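Local coordinates for protein glucose 1-dehydrogenase (PDB 2B5W) that catalyses the zinc-dependent oxidation of D-glucose to gluconolactone, and of some other aldoses, with NAD(+) or, preferably, NADP(+) as electron acceptor, at residues Pro21-Gly26 against Asp71-Glu76; Ala28-Leu33 against Glu126-Pro131; Asn201-Gly206 against Val239-Asp244; Met243-Glu248 against Asn266-Leu271. The protein carries 1 engineered substitution. All coordinates share one frame; numbering follows the deposited sequence.

Contact 1: residues Pro21-Gly26 against Asp71-Glu76; sequences PEPESG and DPNDTE
The carboxylate of Asp74 takes a hydrogen bond on each oxygen from the facing surface loop. Its OD2 accepts from Ser25 OG at 2.8 Å, while its OD1 takes the backbone N-H of Gly26 in a nearly straight bond (166° at the hydrogen). Each oxygen works through its syn lone pair, on the side of its twin, so the serine hydroxyl and the next peptide N-H grip the group as a pair of prongs and fix its rotation. The carboxylate reaches them because CG sits between the backbone N and the carbonyl carbon (chi1 61°).

A second set of bonds shapes the partner loop from within. Asp71 OD1 accepts from Asn73 N at 2.9 Å, an Asx turn in which the donor stands well above the carboxylate plane. Pro72 O takes both Thr75 N and Thr75 OG1, closing the type II' turn that presents Asp74.

Packing is slight. The Pro23 ring lies against the amide of Asn73, with Pro23 CB 3.8 Å from Asn73 ND2, and Thr75 CG2 rests 3.6 Å from Gly26 O. Asn73 ND2 also donates to Glu27 O, where strand 27-37 begins. Across this contact the acid is met by neutral donors: the loops leading into strand 27-37 and out of strand 64-71 are joined by hydrogen bonds, which probably spread the charge of Asp74 over serine and backbone.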
# COMPACT_ATOMS: atom_id res chain seq x y z
N PRO A 21 16.03 -30.75 24.53
CA PRO A 21 16.72 -30.73 23.25
C PRO A 21 18.23 -30.48 23.43
O PRO A 21 18.66 -29.93 24.45
CB PRO A 21 16.05 -29.57 22.54
CG PRO A 21 15.74 -28.68 23.61
CD PRO A 21 15.20 -29.55 24.70
N GLU A 22 19.00 -31.00 22.47
CA GLU A 22 20.43 -30.76 22.40
C GLU A 22 20.70 -29.88 21.18
O GLU A 22 20.16 -30.10 20.09
CB GLU A 22 21.22 -32.10 22.29
CG GLU A 22 20.89 -33.11 23.38
CD GLU A 22 21.75 -34.36 23.32
OE1 GLU A 22 22.23 -34.71 22.22
OE2 GLU A 22 21.94 -35.00 24.38
N PRO A 23 21.53 -28.86 21.34
CA PRO A 23 21.83 -27.92 20.25
C PRO A 23 22.67 -28.55 19.15
O PRO A 23 23.64 -29.25 19.46
CB PRO A 23 22.62 -26.81 20.93
CG PRO A 23 23.16 -27.41 22.15
CD PRO A 23 22.23 -28.52 22.57
N GLU A 24 22.24 -28.35 17.92
CA GLU A 24 23.02 -28.68 16.73
C GLU A 24 24.02 -27.58 16.43
O GLU A 24 24.02 -26.53 17.05
CB GLU A 24 22.10 -28.90 15.53
CG GLU A 24 21.08 -30.01 15.78
CD GLU A 24 20.55 -30.64 14.51
OE1 GLU A 24 20.14 -29.89 13.61
OE2 GLU A 24 20.53 -31.88 14.42
N SER A 25 24.91 -27.81 15.47
CA SER A 25 25.88 -26.77 15.13
C SER A 25 25.19 -25.47 14.78
O SER A 25 24.20 -25.47 14.04
CB SER A 25 26.72 -27.19 13.91
OG SER A 25 27.72 -26.22 13.61
N GLY A 26 25.75 -24.37 15.27
CA GLY A 26 25.20 -23.05 15.02
C GLY A 26 24.06 -22.68 15.95
O GLY A 26 23.55 -21.57 15.83
N ASP A 71 23.93 -22.92 27.28
CA ASP A 71 25.04 -23.54 26.54
C ASP A 71 25.18 -22.84 25.19
O ASP A 71 24.39 -23.08 24.28
CB ASP A 71 24.82 -25.04 26.35
CG ASP A 71 25.98 -25.72 25.60
OD1 ASP A 71 27.00 -25.06 25.31
OD2 ASP A 71 25.92 -26.92 25.26
N PRO A 72 26.18 -21.97 25.04
CA PRO A 72 26.41 -21.30 23.75
C PRO A 72 26.95 -22.18 22.62
O PRO A 72 26.94 -21.74 21.48
CB PRO A 72 27.41 -20.18 24.10
CG PRO A 72 28.05 -20.61 25.28
CD PRO A 72 27.11 -21.50 26.07
N ASN A 73 27.36 -23.40 22.96
CA ASN A 73 27.74 -24.41 21.99
C ASN A 73 28.82 -23.79 21.08
O ASN A 73 29.78 -23.20 21.61
CB ASN A 73 26.49 -24.91 21.23
CG ASN A 73 26.73 -26.20 20.45
OD1 ASN A 73 27.51 -27.07 20.88
ND2 ASN A 73 26.07 -26.34 19.29
N ASP A 74 28.70 -23.87 19.76
CA ASP A 74 29.72 -23.28 18.89
C ASP A 74 29.35 -21.90 18.34
O ASP A 74 29.89 -21.43 17.33
CB ASP A 74 30.14 -24.26 17.79
CG ASP A 74 29.01 -24.68 16.86
OD1 ASP A 74 27.83 -24.28 17.08
OD2 ASP A 74 29.23 -25.44 15.88
N THR A 75 28.45 -21.20 19.05
CA THR A 75 28.02 -19.88 18.66
C THR A 75 28.88 -18.80 19.31
O THR A 75 29.66 -19.09 20.22
CB THR A 75 26.55 -19.63 19.05
OG1 THR A 75 26.42 -19.48 20.47
CG2 THR A 75 25.66 -20.84 18.66
N GLU A 76 28.66 -17.56 18.89
CA GLU A 76 29.31 -16.40 19.51
C GLU A 76 28.52 -15.79 20.65
O GLU A 76 28.91 -14.77 21.22
CB GLU A 76 29.55 -15.33 18.46
CG GLU A 76 30.61 -15.75 17.46
CD GLU A 76 30.82 -14.70 16.41
OE1 GLU A 76 29.97 -14.61 15.50
OE2 GLU A 76 31.82 -13.96 16.51

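Contact 2: residues Ala28-Leu33 against Glu126-Pro131; sequences ALVRTL and EFFTSP
Val30 and Phe128 form the dense centre of this antiparallel strand pair. The valine lies over one face of the ring, its CB 3.9 Å from the centroid and 15° off the normal, a CH-pi contact, and its CG1 comes 3.6 Å from Phe128 CZ. The Phe128 ring is brought against Val30 of the facing strand because CG is placed between the backbone N and the carbonyl carbon (chi1 65°). At the rim of the same ring, in its plane, Thr32 OG1 stands 3.2 Å from Phe128 CD1; that hydroxyl has its hydrogen bond with Ser125 O. Leu135 covers Val30 and Ala28, and Tyr123 meets the Phe128 ring, so this face is buried.

Backbone bonds run from Ala28-Ser130 through Val30-Phe128, where Val30 N meets Phe128 O at 2.8 Å, to Thr32 N on Glu126 O. Strand 27-37 is central to the sheet of the GroES-like catalytic domain of this alcohol dehydrogenase family, and it pairs with strand 64-71 as well as with 127-131.

The opposite face, that of Leu29, Arg31, Phe127 and Thr129, is only partly buried. Leu29 CD1 touches Thr129 CG2 at 3.8 Å and Phe127 CB at 4.1 Å. Beside them, Arg31 CB lies 3.8 Å from Phe127 CE1, but the arginine chain bends at chi3 and carries its guanidinium away to Thr356 and Ser355, while Arg20 supplies the cation-pi partner of the Phe127 ring.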
# COMPACT_ATOMS: atom_id res chain seq x y z
N ALA A 28 22.36 -22.48 20.04
CA ALA A 28 22.54 -22.47 21.48
C ALA A 28 21.36 -23.13 22.20
O ALA A 28 20.25 -23.21 21.69
CB ALA A 28 22.67 -21.06 21.98
N LEU A 29 21.64 -23.63 23.38
CA LEU A 29 20.62 -24.09 24.34
C LEU A 29 20.25 -22.96 25.29
O LEU A 29 21.10 -22.33 25.90
CB LEU A 29 21.10 -25.30 25.14
CG LEU A 29 20.12 -25.89 26.13
CD1 LEU A 29 18.98 -26.56 25.39
CD2 LEU A 29 20.80 -26.88 27.07
N VAL A 30 18.95 -22.74 25.40
CA VAL A 30 18.36 -21.65 26.16
C VAL A 30 17.45 -22.22 27.23
O VAL A 30 16.60 -23.09 26.97
CB VAL A 30 17.53 -20.75 25.22
CG1 VAL A 30 16.96 -19.53 26.03
CG2 VAL A 30 18.32 -20.31 23.97
N ARG A 31 17.55 -21.69 28.45
CA ARG A 31 16.60 -21.95 29.50
C ARG A 31 15.50 -20.92 29.42
O ARG A 31 15.76 -19.72 29.55
CB ARG A 31 17.25 -21.91 30.88
CG ARG A 31 16.29 -22.12 32.01
CD ARG A 31 16.97 -22.33 33.38
NE ARG A 31 18.10 -21.43 33.71
CZ ARG A 31 18.00 -20.26 34.29
NH1 ARG A 31 19.11 -19.61 34.61
NH2 ARG A 31 16.84 -19.72 34.57
N THR A 32 14.27 -21.38 29.27
CA THR A 32 13.12 -20.48 29.16
C THR A 32 12.85 -19.74 30.46
O THR A 32 12.81 -20.34 31.54
CB THR A 32 11.89 -21.28 28.76
OG1 THR A 32 12.22 -21.98 27.55
CG2 THR A 32 10.73 -20.38 28.46
N LEU A 33 12.68 -18.42 30.36
CA LEU A 33 12.32 -17.58 31.51
C LEU A 33 10.79 -17.42 31.49
O LEU A 33 10.11 -17.94 32.35
CB LEU A 33 13.03 -16.23 31.49
CG LEU A 33 14.54 -16.34 31.65
CD1 LEU A 33 15.17 -15.04 31.21
CD2 LEU A 33 14.91 -16.63 33.07
N GLU A 126 10.76 -26.02 29.32
CA GLU A 126 11.77 -25.51 30.22
C GLU A 126 13.05 -25.08 29.51
O GLU A 126 13.73 -24.19 29.98
CB GLU A 126 12.05 -26.53 31.33
CG GLU A 126 10.82 -26.72 32.21
CD GLU A 126 11.03 -27.67 33.36
OE1 GLU A 126 11.07 -28.89 33.13
OE2 GLU A 126 11.12 -27.19 34.51
N PHE A 127 13.35 -25.74 28.39
CA PHE A 127 14.52 -25.43 27.55
C PHE A 127 14.12 -25.48 26.09
O PHE A 127 13.18 -26.17 25.69
CB PHE A 127 15.67 -26.42 27.77
CG PHE A 127 16.21 -26.43 29.16
CD1 PHE A 127 17.31 -25.65 29.51
CD2 PHE A 127 15.57 -27.17 30.14
CE1 PHE A 127 17.77 -25.65 30.81
CE2 PHE A 127 16.02 -27.16 31.44
CZ PHE A 127 17.12 -26.41 31.78
N PHE A 128 14.84 -24.71 25.27
CA PHE A 128 14.74 -24.81 23.83
C PHE A 128 16.09 -24.49 23.18
O PHE A 128 16.97 -23.91 23.82
CB PHE A 128 13.60 -23.91 23.27
CG PHE A 128 13.81 -22.43 23.44
CD1 PHE A 128 13.34 -21.77 24.58
CD2 PHE A 128 14.48 -21.70 22.48
CE1 PHE A 128 13.52 -20.39 24.73
CE2 PHE A 128 14.69 -20.31 22.62
CZ PHE A 128 14.22 -19.67 23.73
N THR A 129 16.23 -24.90 21.93
CA THR A 129 17.35 -24.50 21.13
C THR A 129 16.95 -23.55 20.04
O THR A 129 15.79 -23.49 19.64
CB THR A 129 18.02 -25.73 20.49
OG1 THR A 129 17.06 -26.46 19.71
CG2 THR A 129 18.51 -26.68 21.60
N SER A 130 17.93 -22.83 19.50
CA SER A 130 17.73 -22.08 18.26
C SER A 130 19.06 -21.69 17.66
O SER A 130 20.02 -21.51 18.40
CB SER A 130 16.92 -20.77 18.48
OG SER A 130 15.51 -21.03 18.55
N PRO A 131 19.10 -21.56 16.33
CA PRO A 131 20.28 -21.00 15.67
C PRO A 131 20.62 -19.66 16.33
O PRO A 131 19.72 -18.86 16.64
CB PRO A 131 19.81 -20.81 14.22
CG PRO A 131 18.78 -21.90 14.04
CD PRO A 131 18.05 -21.88 15.36

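Contact 3: residues Asn201-Gly206 against Val239-Asp244; sequences NLYCLG and VYEQMD. With K (potassium ion), chain G; NAP (NADP nicotinamide-adenine-dinucleotide phosphate), chain I.
Strand 201-206 and the bend at 239-244 meet without sharing a backbone bond: their closest CA atoms, in Tyr203 and Met243, are 8.9 Å apart, and side chains fill the interval. Tyr240 is the first residue past helix 236-239, and its carbonyl O binds a potassium ion at 2.7 Å, together with Pro237 O and Asp238 O.

Tyr203 is the hub. Met243 lays its methyl over the middle of the ring, CE 3.4 Å from the centroid and 14° off the normal, with SD lying obliquely nearby in a Met-aromatic contact; the bend at chi2 (-62°) folds the thioether onto the face. At the ring's edge, the hydroxyl gives a very short bond of 2.5 Å from Tyr203 OH to Glu241 OE2, the carboxylate standing almost perpendicular to the ring.

The setting is the Rossmann-type nucleotide-binding domain: strand 175-179 lies between strands 201-206 and 243-248, and its Phe177 packs on both Tyr203 and Met243. A phenylalanine in place of Tyr203 would keep the ring but probably leave Glu241 OE2 without its hydroxyl donor and the carboxylate freer to turn. Tyr240 approaches obliquely, its CB 3.8 Å from Tyr203 CE2 and the ring planes 57° apart. The C-terminal end of strand 201-206 lines the cofactor pocket, where Gly206 C lies 3.4 Å from C2A of the NADP adenine and Leu205 CD2 3.9 Å from the same atom.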
# COMPACT_ATOMS: atom_id res chain seq x y z
N ASN A 201 -2.73 13.28 17.92
CA ASN A 201 -4.07 12.83 18.30
C ASN A 201 -4.21 11.33 18.05
O ASN A 201 -4.01 10.86 16.93
CB ASN A 201 -5.15 13.58 17.54
CG ASN A 201 -5.07 15.05 17.76
OD1 ASN A 201 -4.81 15.83 16.84
ND2 ASN A 201 -5.23 15.45 18.99
N LEU A 202 -4.46 10.59 19.12
CA LEU A 202 -4.57 9.15 19.08
C LEU A 202 -5.99 8.64 19.41
O LEU A 202 -6.68 9.18 20.28
CB LEU A 202 -3.56 8.52 20.05
CG LEU A 202 -2.10 8.88 19.86
CD1 LEU A 202 -1.30 8.35 21.08
CD2 LEU A 202 -1.58 8.39 18.55
N TYR A 203 -6.35 7.54 18.78
CA TYR A 203 -7.70 6.96 18.85
C TYR A 203 -7.57 5.45 18.88
O TYR A 203 -6.66 4.91 18.26
CB TYR A 203 -8.49 7.42 17.64
CG TYR A 203 -8.64 8.92 17.54
CD1 TYR A 203 -7.68 9.69 16.92
CD2 TYR A 203 -9.80 9.56 18.01
CE1 TYR A 203 -7.79 11.06 16.79
CE2 TYR A 203 -9.92 10.93 17.88
CZ TYR A 203 -8.92 11.68 17.29
OH TYR A 203 -9.02 13.04 17.15
N CYS A 204 -8.45 4.76 19.58
CA CYS A 204 -8.43 3.29 19.60
C CYS A 204 -9.86 2.74 19.61
O CYS A 204 -10.67 3.18 20.39
CB CYS A 204 -7.62 2.75 20.76
SG CYS A 204 -7.50 0.98 20.87
N LEU A 205 -10.13 1.82 18.69
CA LEU A 205 -11.45 1.22 18.51
C LEU A 205 -11.62 -0.03 19.34
O LEU A 205 -10.80 -0.95 19.29
CB LEU A 205 -11.65 0.85 17.04
CG LEU A 205 -13.08 0.49 16.61
CD1 LEU A 205 -13.85 1.75 16.30
CD2 LEU A 205 -13.04 -0.47 15.40
N GLY A 206 -12.75 -0.13 20.04
CA GLY A 206 -13.14 -1.32 20.77
C GLY A 206 -14.67 -1.42 20.77
O GLY A 206 -15.31 -0.62 20.11
N VAL A 239 -17.40 12.22 13.22
CA VAL A 239 -17.51 12.29 14.67
C VAL A 239 -16.22 12.82 15.28
O VAL A 239 -16.25 13.64 16.20
CB VAL A 239 -17.91 10.93 15.28
CG1 VAL A 239 -17.96 11.00 16.83
CG2 VAL A 239 -19.26 10.44 14.72
N TYR A 240 -15.09 12.38 14.73
CA TYR A 240 -13.80 12.76 15.26
C TYR A 240 -13.02 13.54 14.20
O TYR A 240 -13.29 14.73 14.00
CB TYR A 240 -13.06 11.49 15.77
CG TYR A 240 -13.81 10.84 16.91
CD1 TYR A 240 -13.85 11.45 18.17
CD2 TYR A 240 -14.51 9.68 16.73
CE1 TYR A 240 -14.58 10.91 19.19
CE2 TYR A 240 -15.25 9.12 17.75
CZ TYR A 240 -15.27 9.75 18.98
OH TYR A 240 -16.02 9.15 19.97
N GLU A 241 -12.08 12.87 13.51
CA GLU A 241 -11.34 13.46 12.40
C GLU A 241 -10.83 12.36 11.48
O GLU A 241 -10.88 11.18 11.82
CB GLU A 241 -10.13 14.26 12.90
CG GLU A 241 -9.10 13.44 13.67
CD GLU A 241 -7.94 14.26 14.19
OE1 GLU A 241 -7.32 15.04 13.43
OE2 GLU A 241 -7.63 14.15 15.40
N GLN A 242 -10.38 12.74 10.30
CA GLN A 242 -9.73 11.77 9.41
C GLN A 242 -8.40 11.38 9.99
O GLN A 242 -7.71 12.21 10.60
CB GLN A 242 -9.49 12.39 8.04
CG GLN A 242 -10.68 13.10 7.42
CD GLN A 242 -10.27 13.77 6.14
OE1 GLN A 242 -9.77 14.90 6.12
NE2 GLN A 242 -10.40 13.05 5.08
N MET A 243 -8.00 10.15 9.73
CA MET A 243 -6.85 9.55 10.42
C MET A 243 -5.72 9.38 9.42
O MET A 243 -5.86 8.70 8.39
CB MET A 243 -7.26 8.21 11.02
CG MET A 243 -8.44 8.26 12.00
SD MET A 243 -8.01 9.26 13.38
CE MET A 243 -9.65 9.37 14.23
N ASP A 244 -4.58 10.01 9.67
CA ASP A 244 -3.42 9.87 8.79
C ASP A 244 -2.88 8.46 8.74
O ASP A 244 -2.39 8.02 7.68
CB ASP A 244 -2.32 10.80 9.20
CG ASP A 244 -2.72 12.23 9.10
OD1 ASP A 244 -3.14 12.65 7.99
OD2 ASP A 244 -2.64 13.01 10.07
K K G . -14.97 15.91 12.25
PA NAP I . -7.28 -10.20 20.27
O1A NAP I . -8.27 -11.20 19.92
O2A NAP I . -6.79 -10.30 21.72
O5B NAP I . -7.84 -8.74 20.06
C5B NAP I . -8.72 -8.36 19.04
C4B NAP I . -9.53 -7.26 19.70
O4B NAP I . -10.29 -6.63 18.69
C3B NAP I . -10.49 -7.77 20.79
O3B NAP I . -10.26 -7.16 22.05
C2B NAP I . -11.87 -7.42 20.23
O2B NAP I . -12.79 -6.92 21.19
C1B NAP I . -11.57 -6.35 19.22
N9A NAP I . -12.54 -6.34 18.14
C8A NAP I . -12.82 -7.38 17.29
N7A NAP I . -13.78 -6.98 16.43
C5A NAP I . -14.14 -5.69 16.77
C6A NAP I . -15.07 -4.78 16.26
N6A NAP I . -15.92 -5.08 15.26
N1A NAP I . -15.17 -3.53 16.84
C2A NAP I . -14.36 -3.16 17.89
N3A NAP I . -13.44 -4.06 18.41
C4A NAP I . -13.33 -5.29 17.84
O3 NAP I . -5.94 -10.40 19.43
PN NAP I . -4.49 -9.69 19.52
O1N NAP I . -4.59 -8.26 19.92
O2N NAP I . -3.47 -10.57 20.18
O5D NAP I . -4.41 -9.78 17.93
C5D NAP I . -5.11 -8.86 17.12
C4D NAP I . -5.18 -9.36 15.68
O4D NAP I . -3.85 -9.39 15.15
C3D NAP I . -5.73 -10.78 15.53
O3D NAP I . -6.59 -10.88 14.41
C2D NAP I . -4.47 -11.62 15.36
O2D NAP I . -4.66 -12.86 14.72
C1D NAP I . -3.59 -10.66 14.56
N1N NAP I . -2.14 -10.84 14.68
C2N NAP I . -1.45 -10.79 13.51
C3N NAP I . -0.09 -10.86 13.53
C7N NAP I . 0.59 -10.61 12.21
O7N NAP I . 1.95 -10.90 12.27
N7N NAP I . -0.13 -10.17 11.14
C4N NAP I . 0.63 -11.02 14.72
C5N NAP I . -0.08 -11.06 15.91
C6N NAP I . -1.48 -10.94 15.89
P2B NAP I . -13.81 -7.92 22.03
O1X NAP I . -13.10 -8.78 22.93
O2X NAP I . -14.74 -6.91 22.73
O3X NAP I . -14.62 -8.76 21.02

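Contact 4: residues Met243-Glu248 against Asn266-Leu271; sequences MDFIYE and NGVGAL
Phe245 and Val268 lie side by side on one face of the parallel sheet and point the same way, with Phe245 CD1 3.8 Å from Val268 CG1. The phenyl ring leans across to the neighbouring strand because its CG is anti to the backbone N (chi1 -179°), which brings CZ within 3.9 Å of Ala270 CB. That methyl is met obliquely from a second direction by Tyr247, whose CD2 is 4.3 Å away, so the small alanine sits beside two aromatic rings. Leu159 and Ala162 of helix 149-164 and Leu192 of helix 183-194 also pack on Phe245. Cutting Phe245 back to an alanine would remove the ring, and is likely to open a gap beside Val268 and Ala270 and leave these helical side chains without their partner. Tyr247 sends its hydroxyl to Thr155.

On the reverse face Ile246 is in register with Gly269, which has no side chain to offer it, and Glu248 pairs with Leu271. The glutamate bends at chi2 (-82°), which sets its OE1 3.8 Å from Leu271 CB. The strands are neighbours in the Rossmann sheet, joined through helix 253-262; Ala270 is held to strand 243-248 by both its N-H and its carbonyl, Ala270 N to Ile246 O and Glu248 N to Ala270 O, each 2.8 Å.

The carboxylate of Glu248 is buried close to the NADP, yet well supplied with donors: Gly273 N and His288 NE2 of the second subunit at OE1, Thr250 N and Gly251 N at OE2. Apolar packing thus fastens one face to helices, while the acid on the other ties strand ends, cofactor-binding loop and dimer partner together.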
# COMPACT_ATOMS: atom_id res chain seq x y z
N MET A 243 -8.00 10.15 9.73
CA MET A 243 -6.85 9.55 10.42
C MET A 243 -5.72 9.38 9.42
O MET A 243 -5.86 8.70 8.39
CB MET A 243 -7.26 8.21 11.02
CG MET A 243 -8.44 8.26 12.00
SD MET A 243 -8.01 9.26 13.38
CE MET A 243 -9.65 9.37 14.23
N ASP A 244 -4.58 10.01 9.67
CA ASP A 244 -3.42 9.87 8.79
C ASP A 244 -2.88 8.46 8.74
O ASP A 244 -2.39 8.02 7.68
CB ASP A 244 -2.32 10.80 9.20
CG ASP A 244 -2.72 12.23 9.10
OD1 ASP A 244 -3.14 12.65 7.99
OD2 ASP A 244 -2.64 13.01 10.07
N PHE A 245 -2.95 7.75 9.86
CA PHE A 245 -2.42 6.40 9.96
C PHE A 245 -3.45 5.55 10.66
O PHE A 245 -3.97 5.95 11.71
CB PHE A 245 -1.10 6.34 10.74
CG PHE A 245 -0.55 4.97 10.83
CD1 PHE A 245 -0.31 4.24 9.66
CD2 PHE A 245 -0.34 4.33 12.03
CE1 PHE A 245 0.15 2.98 9.73
CE2 PHE A 245 0.13 3.06 12.08
CZ PHE A 245 0.35 2.38 10.91
N ILE A 246 -3.79 4.42 10.07
CA ILE A 246 -4.63 3.42 10.72
C ILE A 246 -3.88 2.10 10.83
O ILE A 246 -3.24 1.67 9.89
CB ILE A 246 -5.95 3.26 9.94
CG1 ILE A 246 -6.74 4.56 10.03
CG2 ILE A 246 -6.74 2.07 10.49
CD1 ILE A 246 -8.06 4.57 9.24
N TYR A 247 -3.92 1.50 12.02
CA TYR A 247 -3.38 0.18 12.27
C TYR A 247 -4.52 -0.73 12.65
O TYR A 247 -5.14 -0.54 13.70
CB TYR A 247 -2.39 0.29 13.43
CG TYR A 247 -1.55 -0.91 13.74
CD1 TYR A 247 -2.06 -1.99 14.45
CD2 TYR A 247 -0.20 -0.95 13.36
CE1 TYR A 247 -1.27 -3.07 14.78
CE2 TYR A 247 0.58 -2.05 13.68
CZ TYR A 247 0.05 -3.10 14.38
OH TYR A 247 0.79 -4.21 14.74
N GLU A 248 -4.78 -1.71 11.82
CA GLU A 248 -5.85 -2.66 12.05
C GLU A 248 -5.37 -3.89 12.79
O GLU A 248 -4.49 -4.60 12.33
CB GLU A 248 -6.51 -3.01 10.73
CG GLU A 248 -7.58 -4.08 10.83
CD GLU A 248 -7.04 -5.49 10.85
OE1 GLU A 248 -6.19 -5.83 9.98
OE2 GLU A 248 -7.43 -6.30 11.72
N ASN A 266 -3.76 10.85 1.52
CA ASN A 266 -2.35 10.49 1.53
C ASN A 266 -1.99 9.55 2.69
O ASN A 266 -0.84 9.24 2.87
CB ASN A 266 -1.43 11.71 1.51
CG ASN A 266 -1.84 12.72 0.47
OD1 ASN A 266 -2.33 12.34 -0.59
ND2 ASN A 266 -1.68 14.00 0.78
N GLY A 267 -2.99 9.10 3.43
CA GLY A 267 -2.74 8.21 4.58
C GLY A 267 -2.50 6.76 4.17
O GLY A 267 -2.68 6.35 3.01
N VAL A 268 -2.12 5.96 5.14
CA VAL A 268 -1.95 4.54 4.96
C VAL A 268 -2.58 3.75 6.11
O VAL A 268 -2.50 4.16 7.26
CB VAL A 268 -0.48 4.16 4.76
CG1 VAL A 268 0.42 4.65 5.91
CG2 VAL A 268 -0.30 2.65 4.55
N GLY A 269 -3.19 2.62 5.77
CA GLY A 269 -3.60 1.64 6.74
C GLY A 269 -2.72 0.42 6.69
O GLY A 269 -2.46 -0.14 5.63
N ALA A 270 -2.21 0.05 7.85
CA ALA A 270 -1.51 -1.20 8.05
C ALA A 270 -2.52 -2.25 8.50
O ALA A 270 -3.29 -2.01 9.43
CB ALA A 270 -0.46 -1.03 9.10
N LEU A 271 -2.48 -3.42 7.87
CA LEU A 271 -3.42 -4.50 8.18
C LEU A 271 -2.64 -5.63 8.84
O LEU A 271 -1.65 -6.09 8.27
CB LEU A 271 -4.14 -4.99 6.91
CG LEU A 271 -4.87 -3.93 6.10
CD1 LEU A 271 -5.45 -4.60 4.88
CD2 LEU A 271 -5.96 -3.22 6.93

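How the contacts relate
Contacts 1 and 2 belong to the GroES-like part of the chain and touch each other, Leu29 N meeting Asp71 O at 2.9 Å; contacts 3 and 4 lie across the chain's centre in the nucleotide-binding part and share Met243 and Asp244 of strand 243-248. Contact 4 is core, contact 1 surface, and contacts 2 and 3 are partly buried. Chemistry follows place: at the surface a carboxylate takes neutral donors between loops, whereas the two strand pairs, antiparallel in contact 2 and parallel in contact 4, combine backbone bonds with aromatic packing. Contact 3 has no backbone bond across it and relies on a tyrosine. The centres of contacts 1 and 3 are about 48 Å apart.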